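Local coordinates for protein paenibacillus xanthan lyase (Paenibacillus, PDB 6F2P) that probably cleaves the polysaccharide xanthan by beta-elimination, as a polysaccharide lyase of family 8, at residues G359-Y364 against V374-G379; G459-G464 against G742-V747. All blocks are in the same frame, centred on the assembly; numbering follows the deposited sequence.

Interaction 1: G359-Y364 against V374-G379; sequences GELVKY and VQLRPG
Glu360 reaches across to the turn that follows strand 372-377, where its OE1 accepts a hydrogen bond from Gly379 N at 2.9 Å, the N-H arriving from above the carboxylate plane. Its extended chain, with CG anti to the backbone N (chi1 -163°), carries the carboxylate there, and OE2 comes alongside CA and CB of Pro378. A water links OE1 to Arg377 O. Shortening this side chain to alanine would probably leave Gly379 N without its carboxylate acceptor and cost the water a partner. Val362 splits its two methyls: CG2 packs on Pro378 CD at 3.8 Å, while CG1 covers one face of the Arg377 guanidinium, 3.6 Å from NH1. The pairing begins at Lys363 and Leu376, joined by two backbone hydrogen bonds. Leu376 turns CD1 onto Leu361 CD2 at 3.8 Å. Next to them Tyr364 and Gln375 form a non-hydrogen-bonded pair, the amide 73° from the ring and Gln375 CB at the ring edge. The whole contact is the open end of hairpin 363-367/372-377, at the edge of a four-stranded antiparallel sheet. Arg377 NE bonds the O of Asp490, a calcium ligand, and NH1 bonds Gln465 OE1, while Gln375 NE2 bonds Gln465 O; strands 466-474 and 481-488 lie against Tyr364.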
# COMPACT_ATOMS: atom_id res chain seq x y z
N GLY A 359 6.89 -21.44 17.15
CA GLY A 359 5.46 -21.57 17.34
C GLY A 359 4.69 -20.86 16.26
O GLY A 359 5.27 -20.30 15.32
N GLU A 360 3.37 -20.88 16.39
CA GLU A 360 2.49 -20.17 15.48
C GLU A 360 2.74 -18.66 15.55
O GLU A 360 2.85 -18.09 16.64
CB GLU A 360 1.05 -20.48 15.86
CG GLU A 360 0.02 -20.18 14.81
CD GLU A 360 -1.30 -20.84 15.11
OE1 GLU A 360 -1.88 -21.47 14.19
OE2 GLU A 360 -1.75 -20.75 16.28
N LEU A 361 2.85 -18.03 14.39
CA LEU A 361 2.99 -16.58 14.30
C LEU A 361 1.61 -15.94 14.16
O LEU A 361 0.78 -16.40 13.37
CB LEU A 361 3.89 -16.20 13.12
CG LEU A 361 4.20 -14.72 12.87
CD1 LEU A 361 5.02 -14.12 14.01
CD2 LEU A 361 4.90 -14.51 11.53
N VAL A 362 1.37 -14.88 14.93
CA VAL A 362 0.09 -14.19 14.90
C VAL A 362 0.30 -12.70 14.66
O VAL A 362 0.88 -12.03 15.51
CB VAL A 362 -0.68 -14.36 16.22
CG1 VAL A 362 -1.94 -13.48 16.23
CG2 VAL A 362 -1.04 -15.82 16.45
N LYS A 363 -0.15 -12.19 13.52
CA LYS A 363 -0.02 -10.77 13.19
C LYS A 363 -0.76 -10.44 11.91
O LYS A 363 -0.97 -11.31 11.07
CB LYS A 363 1.44 -10.33 13.06
CG LYS A 363 2.17 -10.91 11.85
CD LYS A 363 3.49 -10.18 11.57
CE LYS A 363 4.54 -10.45 12.64
NZ LYS A 363 5.76 -9.64 12.42
N TYR A 364 -1.15 -9.18 11.77
CA TYR A 364 -1.67 -8.67 10.50
C TYR A 364 -0.61 -7.76 9.90
O TYR A 364 0.13 -7.09 10.63
CB TYR A 364 -2.97 -7.89 10.72
CG TYR A 364 -3.52 -7.30 9.43
CD1 TYR A 364 -4.31 -8.07 8.58
CD2 TYR A 364 -3.25 -5.99 9.06
CE1 TYR A 364 -4.80 -7.56 7.40
CE2 TYR A 364 -3.73 -5.47 7.89
CZ TYR A 364 -4.51 -6.26 7.06
OH TYR A 364 -5.02 -5.75 5.88
N VAL A 374 -1.66 -9.71 4.52
CA VAL A 374 -1.63 -11.01 5.18
C VAL A 374 -2.24 -10.93 6.57
O VAL A 374 -1.89 -10.05 7.37
CB VAL A 374 -0.19 -11.57 5.28
CG1 VAL A 374 -0.19 -12.87 6.05
CG2 VAL A 374 0.38 -11.79 3.90
N GLN A 375 -3.16 -11.86 6.84
CA GLN A 375 -3.71 -12.01 8.17
C GLN A 375 -3.30 -13.37 8.74
O GLN A 375 -3.62 -14.42 8.18
CB GLN A 375 -5.24 -11.89 8.15
CG GLN A 375 -5.91 -12.23 9.46
CD GLN A 375 -5.58 -11.25 10.58
OE1 GLN A 375 -4.43 -11.16 11.03
NE2 GLN A 375 -6.58 -10.50 11.02
N LEU A 376 -2.56 -13.34 9.83
CA LEU A 376 -2.14 -14.56 10.50
C LEU A 376 -2.78 -14.61 11.89
O LEU A 376 -2.51 -13.77 12.75
CB LEU A 376 -0.62 -14.63 10.58
CG LEU A 376 0.17 -14.52 9.27
CD1 LEU A 376 1.66 -14.41 9.56
CD2 LEU A 376 -0.10 -15.70 8.35
N ARG A 377 -3.64 -15.60 12.09
CA ARG A 377 -4.35 -15.81 13.33
C ARG A 377 -4.06 -17.21 13.83
O ARG A 377 -3.54 -18.03 13.08
CB ARG A 377 -5.86 -15.66 13.10
CG ARG A 377 -6.27 -14.29 12.61
CD ARG A 377 -5.83 -13.22 13.56
NE ARG A 377 -6.29 -13.49 14.91
CZ ARG A 377 -5.94 -12.77 15.98
NH1 ARG A 377 -5.10 -11.75 15.84
NH2 ARG A 377 -6.41 -13.09 17.18
N PRO A 378 -4.36 -17.48 15.10
CA PRO A 378 -4.22 -18.87 15.54
C PRO A 378 -5.19 -19.78 14.79
O PRO A 378 -6.40 -19.61 14.89
CB PRO A 378 -4.57 -18.80 17.03
CG PRO A 378 -5.29 -17.50 17.22
CD PRO A 378 -4.71 -16.57 16.21
N GLY A 379 -4.65 -20.74 14.04
CA GLY A 379 -5.46 -21.69 13.31
C GLY A 379 -5.52 -21.48 11.80
O GLY A 379 -5.82 -22.41 11.05
O HOH W 1 -1.78 -19.71 11.94

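Interaction 2: G459-G464 against G742-V747; sequences GTDILG and GKSYKV
Lys746 extends from strand 744-750 to Asp461 and grips it twice. Its NZ donates to the main-chain Asp461 O at 3.0 Å and makes a salt bridge with Asp461 OD1, also 3.0 Å away. Both oxygens are met well out of their planes, by 45° at the carboxylate. The lysine chain runs straight until its last torsion, where a bend (chi4 53°) swings NZ in between the two acceptors. Ser692 OG is a further partner of NZ, so the ammonium is held by three oxygens; it also bonds Asp461 O and Thr460 OG1, and so one hydroxyl ties the two polar clusters together.

Two residues earlier, Ser744 OG accepts a hydrogen bond from Thr460 OG1 at 2.7 Å and itself donates to a water. That water passes its own protons to two main-chain oxygens, Gly459 O and Gly742 O, and so ties the glycines together although Gly459 CA and Gly742 CA are 7.6 Å apart. A second water accepts from Gly459 N at 3.2 Å and lies within bonding distance of Gly742 O, but has more acceptors in reach than protons to give. Ser694 OG also bonds to Gly459 O and Ser368 OG to Gly742 O, so both carbonyls have protein partners as well as water.

The two strands run in roughly the same direction, 38° apart, with their axes 7.5 Å from each other. No main-chain hydrogen bond joins them; side chains and water do the work. They fasten strand 457-462, outermost in the nine-stranded sheet of the super-sandwich domain, to the seven-stranded sheet in which 744-750 pairs with strand 688-694 of the family 8 C-terminal beta-sandwich region. Strand 688-694 supplies Ser692 and Ser694, and neighbouring strand 678-684 packs against Thr460 and Ile462.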
# COMPACT_ATOMS: atom_id res chain seq x y z
N GLY A 459 -5.30 -0.60 2.45
CA GLY A 459 -6.04 -0.74 3.68
C GLY A 459 -5.28 -0.22 4.88
O GLY A 459 -4.28 0.48 4.74
N THR A 460 -5.78 -0.56 6.07
CA THR A 460 -5.18 -0.15 7.32
C THR A 460 -5.42 -1.19 8.42
O THR A 460 -6.10 -2.18 8.20
CB THR A 460 -5.69 1.23 7.78
OG1 THR A 460 -4.89 1.69 8.88
CG2 THR A 460 -7.14 1.16 8.23
N ASP A 461 -4.86 -0.97 9.60
CA ASP A 461 -4.85 -2.01 10.62
C ASP A 461 -4.82 -1.45 12.02
O ASP A 461 -4.58 -0.26 12.23
CB ASP A 461 -3.60 -2.86 10.44
CG ASP A 461 -2.34 -2.02 10.42
OD1 ASP A 461 -1.95 -1.51 11.49
OD2 ASP A 461 -1.75 -1.87 9.33
N ILE A 462 -5.02 -2.33 13.00
CA ILE A 462 -4.99 -1.91 14.38
C ILE A 462 -4.44 -3.03 15.27
O ILE A 462 -4.63 -4.22 14.98
CB ILE A 462 -6.38 -1.40 14.85
CG1 ILE A 462 -6.22 -0.26 15.85
CG2 ILE A 462 -7.22 -2.52 15.41
CD1 ILE A 462 -7.48 0.57 16.04
N LEU A 463 -3.72 -2.64 16.32
CA LEU A 463 -3.16 -3.58 17.30
C LEU A 463 -2.18 -4.57 16.69
O LEU A 463 -1.78 -5.55 17.33
CB LEU A 463 -4.29 -4.32 18.03
CG LEU A 463 -5.25 -3.40 18.78
CD1 LEU A 463 -6.32 -4.19 19.51
CD2 LEU A 463 -4.47 -2.55 19.76
N GLY A 464 -1.78 -4.31 15.44
CA GLY A 464 -0.96 -5.25 14.71
C GLY A 464 -1.59 -6.62 14.53
O GLY A 464 -0.88 -7.59 14.27
N GLY A 742 0.54 4.92 1.19
CA GLY A 742 -0.50 4.07 1.73
C GLY A 742 -0.29 3.55 3.15
O GLY A 742 -0.99 2.63 3.57
N LYS A 743 0.64 4.14 3.89
CA LYS A 743 0.89 3.69 5.26
C LYS A 743 -0.19 4.16 6.21
O LYS A 743 -1.04 4.98 5.84
CB LYS A 743 2.25 4.15 5.77
CG LYS A 743 2.34 5.62 6.06
CD LYS A 743 3.58 5.90 6.88
CE LYS A 743 3.76 7.38 7.14
NZ LYS A 743 4.98 7.64 7.95
N SER A 744 -0.15 3.66 7.43
CA SER A 744 -1.18 3.95 8.42
C SER A 744 -0.76 4.99 9.46
O SER A 744 0.36 4.98 9.97
CB SER A 744 -1.60 2.67 9.12
OG SER A 744 -2.28 1.82 8.22
N TYR A 745 -1.71 5.88 9.79
CA TYR A 745 -1.55 6.88 10.85
C TYR A 745 -2.54 6.63 11.99
O TYR A 745 -3.74 6.51 11.75
CB TYR A 745 -1.81 8.25 10.27
CG TYR A 745 -1.00 8.56 9.04
CD1 TYR A 745 -1.49 8.28 7.77
CD2 TYR A 745 0.26 9.13 9.15
CE1 TYR A 745 -0.75 8.57 6.64
CE2 TYR A 745 1.00 9.42 8.03
CZ TYR A 745 0.50 9.14 6.78
OH TYR A 745 1.26 9.43 5.67
N LYS A 746 -2.04 6.57 13.22
CA LYS A 746 -2.88 6.24 14.37
C LYS A 746 -2.97 7.34 15.42
O LYS A 746 -2.02 8.10 15.63
CB LYS A 746 -2.40 4.94 15.03
CG LYS A 746 -2.70 3.67 14.23
CD LYS A 746 -1.98 2.47 14.83
CE LYS A 746 -2.29 1.17 14.08
NZ LYS A 746 -2.05 1.29 12.61
N VAL A 747 -4.13 7.42 16.07
CA VAL A 747 -4.34 8.33 17.19
C VAL A 747 -5.19 7.62 18.24
O VAL A 747 -6.13 6.91 17.91
CB VAL A 747 -5.00 9.66 16.74
CG1 VAL A 747 -6.37 9.41 16.13
CG2 VAL A 747 -5.10 10.64 17.90
O HOH W 2 -1.77 1.01 5.57
O HOH W 3 -2.58 0.99 1.99

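Overall arrangement
Interactions 1 and 2 have centres about 17 Å apart, yet they meet directly through Tyr364 and the segment 459-464. Tyr364 N probably hydrogen-bonds to Gly464 O at 3.0 Å, and Tyr364 CD2 packs on Asp461 CB at 3.4 Å. Asp461 thus touches the hairpin of interaction 1 while also holding Lys746 in interaction 2. One contact is local, its segments ten residues apart; the other brings together strands separated by 278 residues, fastening two sheets. Calcium lies about 8 Å from the side chain of Arg377, which bonds a ligand of a calcium site, Asp490; a different calcium is about 6 Å from Gly742. An MPD molecule, probably from the crystallisation liquor, lies about 4 Å from the Lys746 side chain.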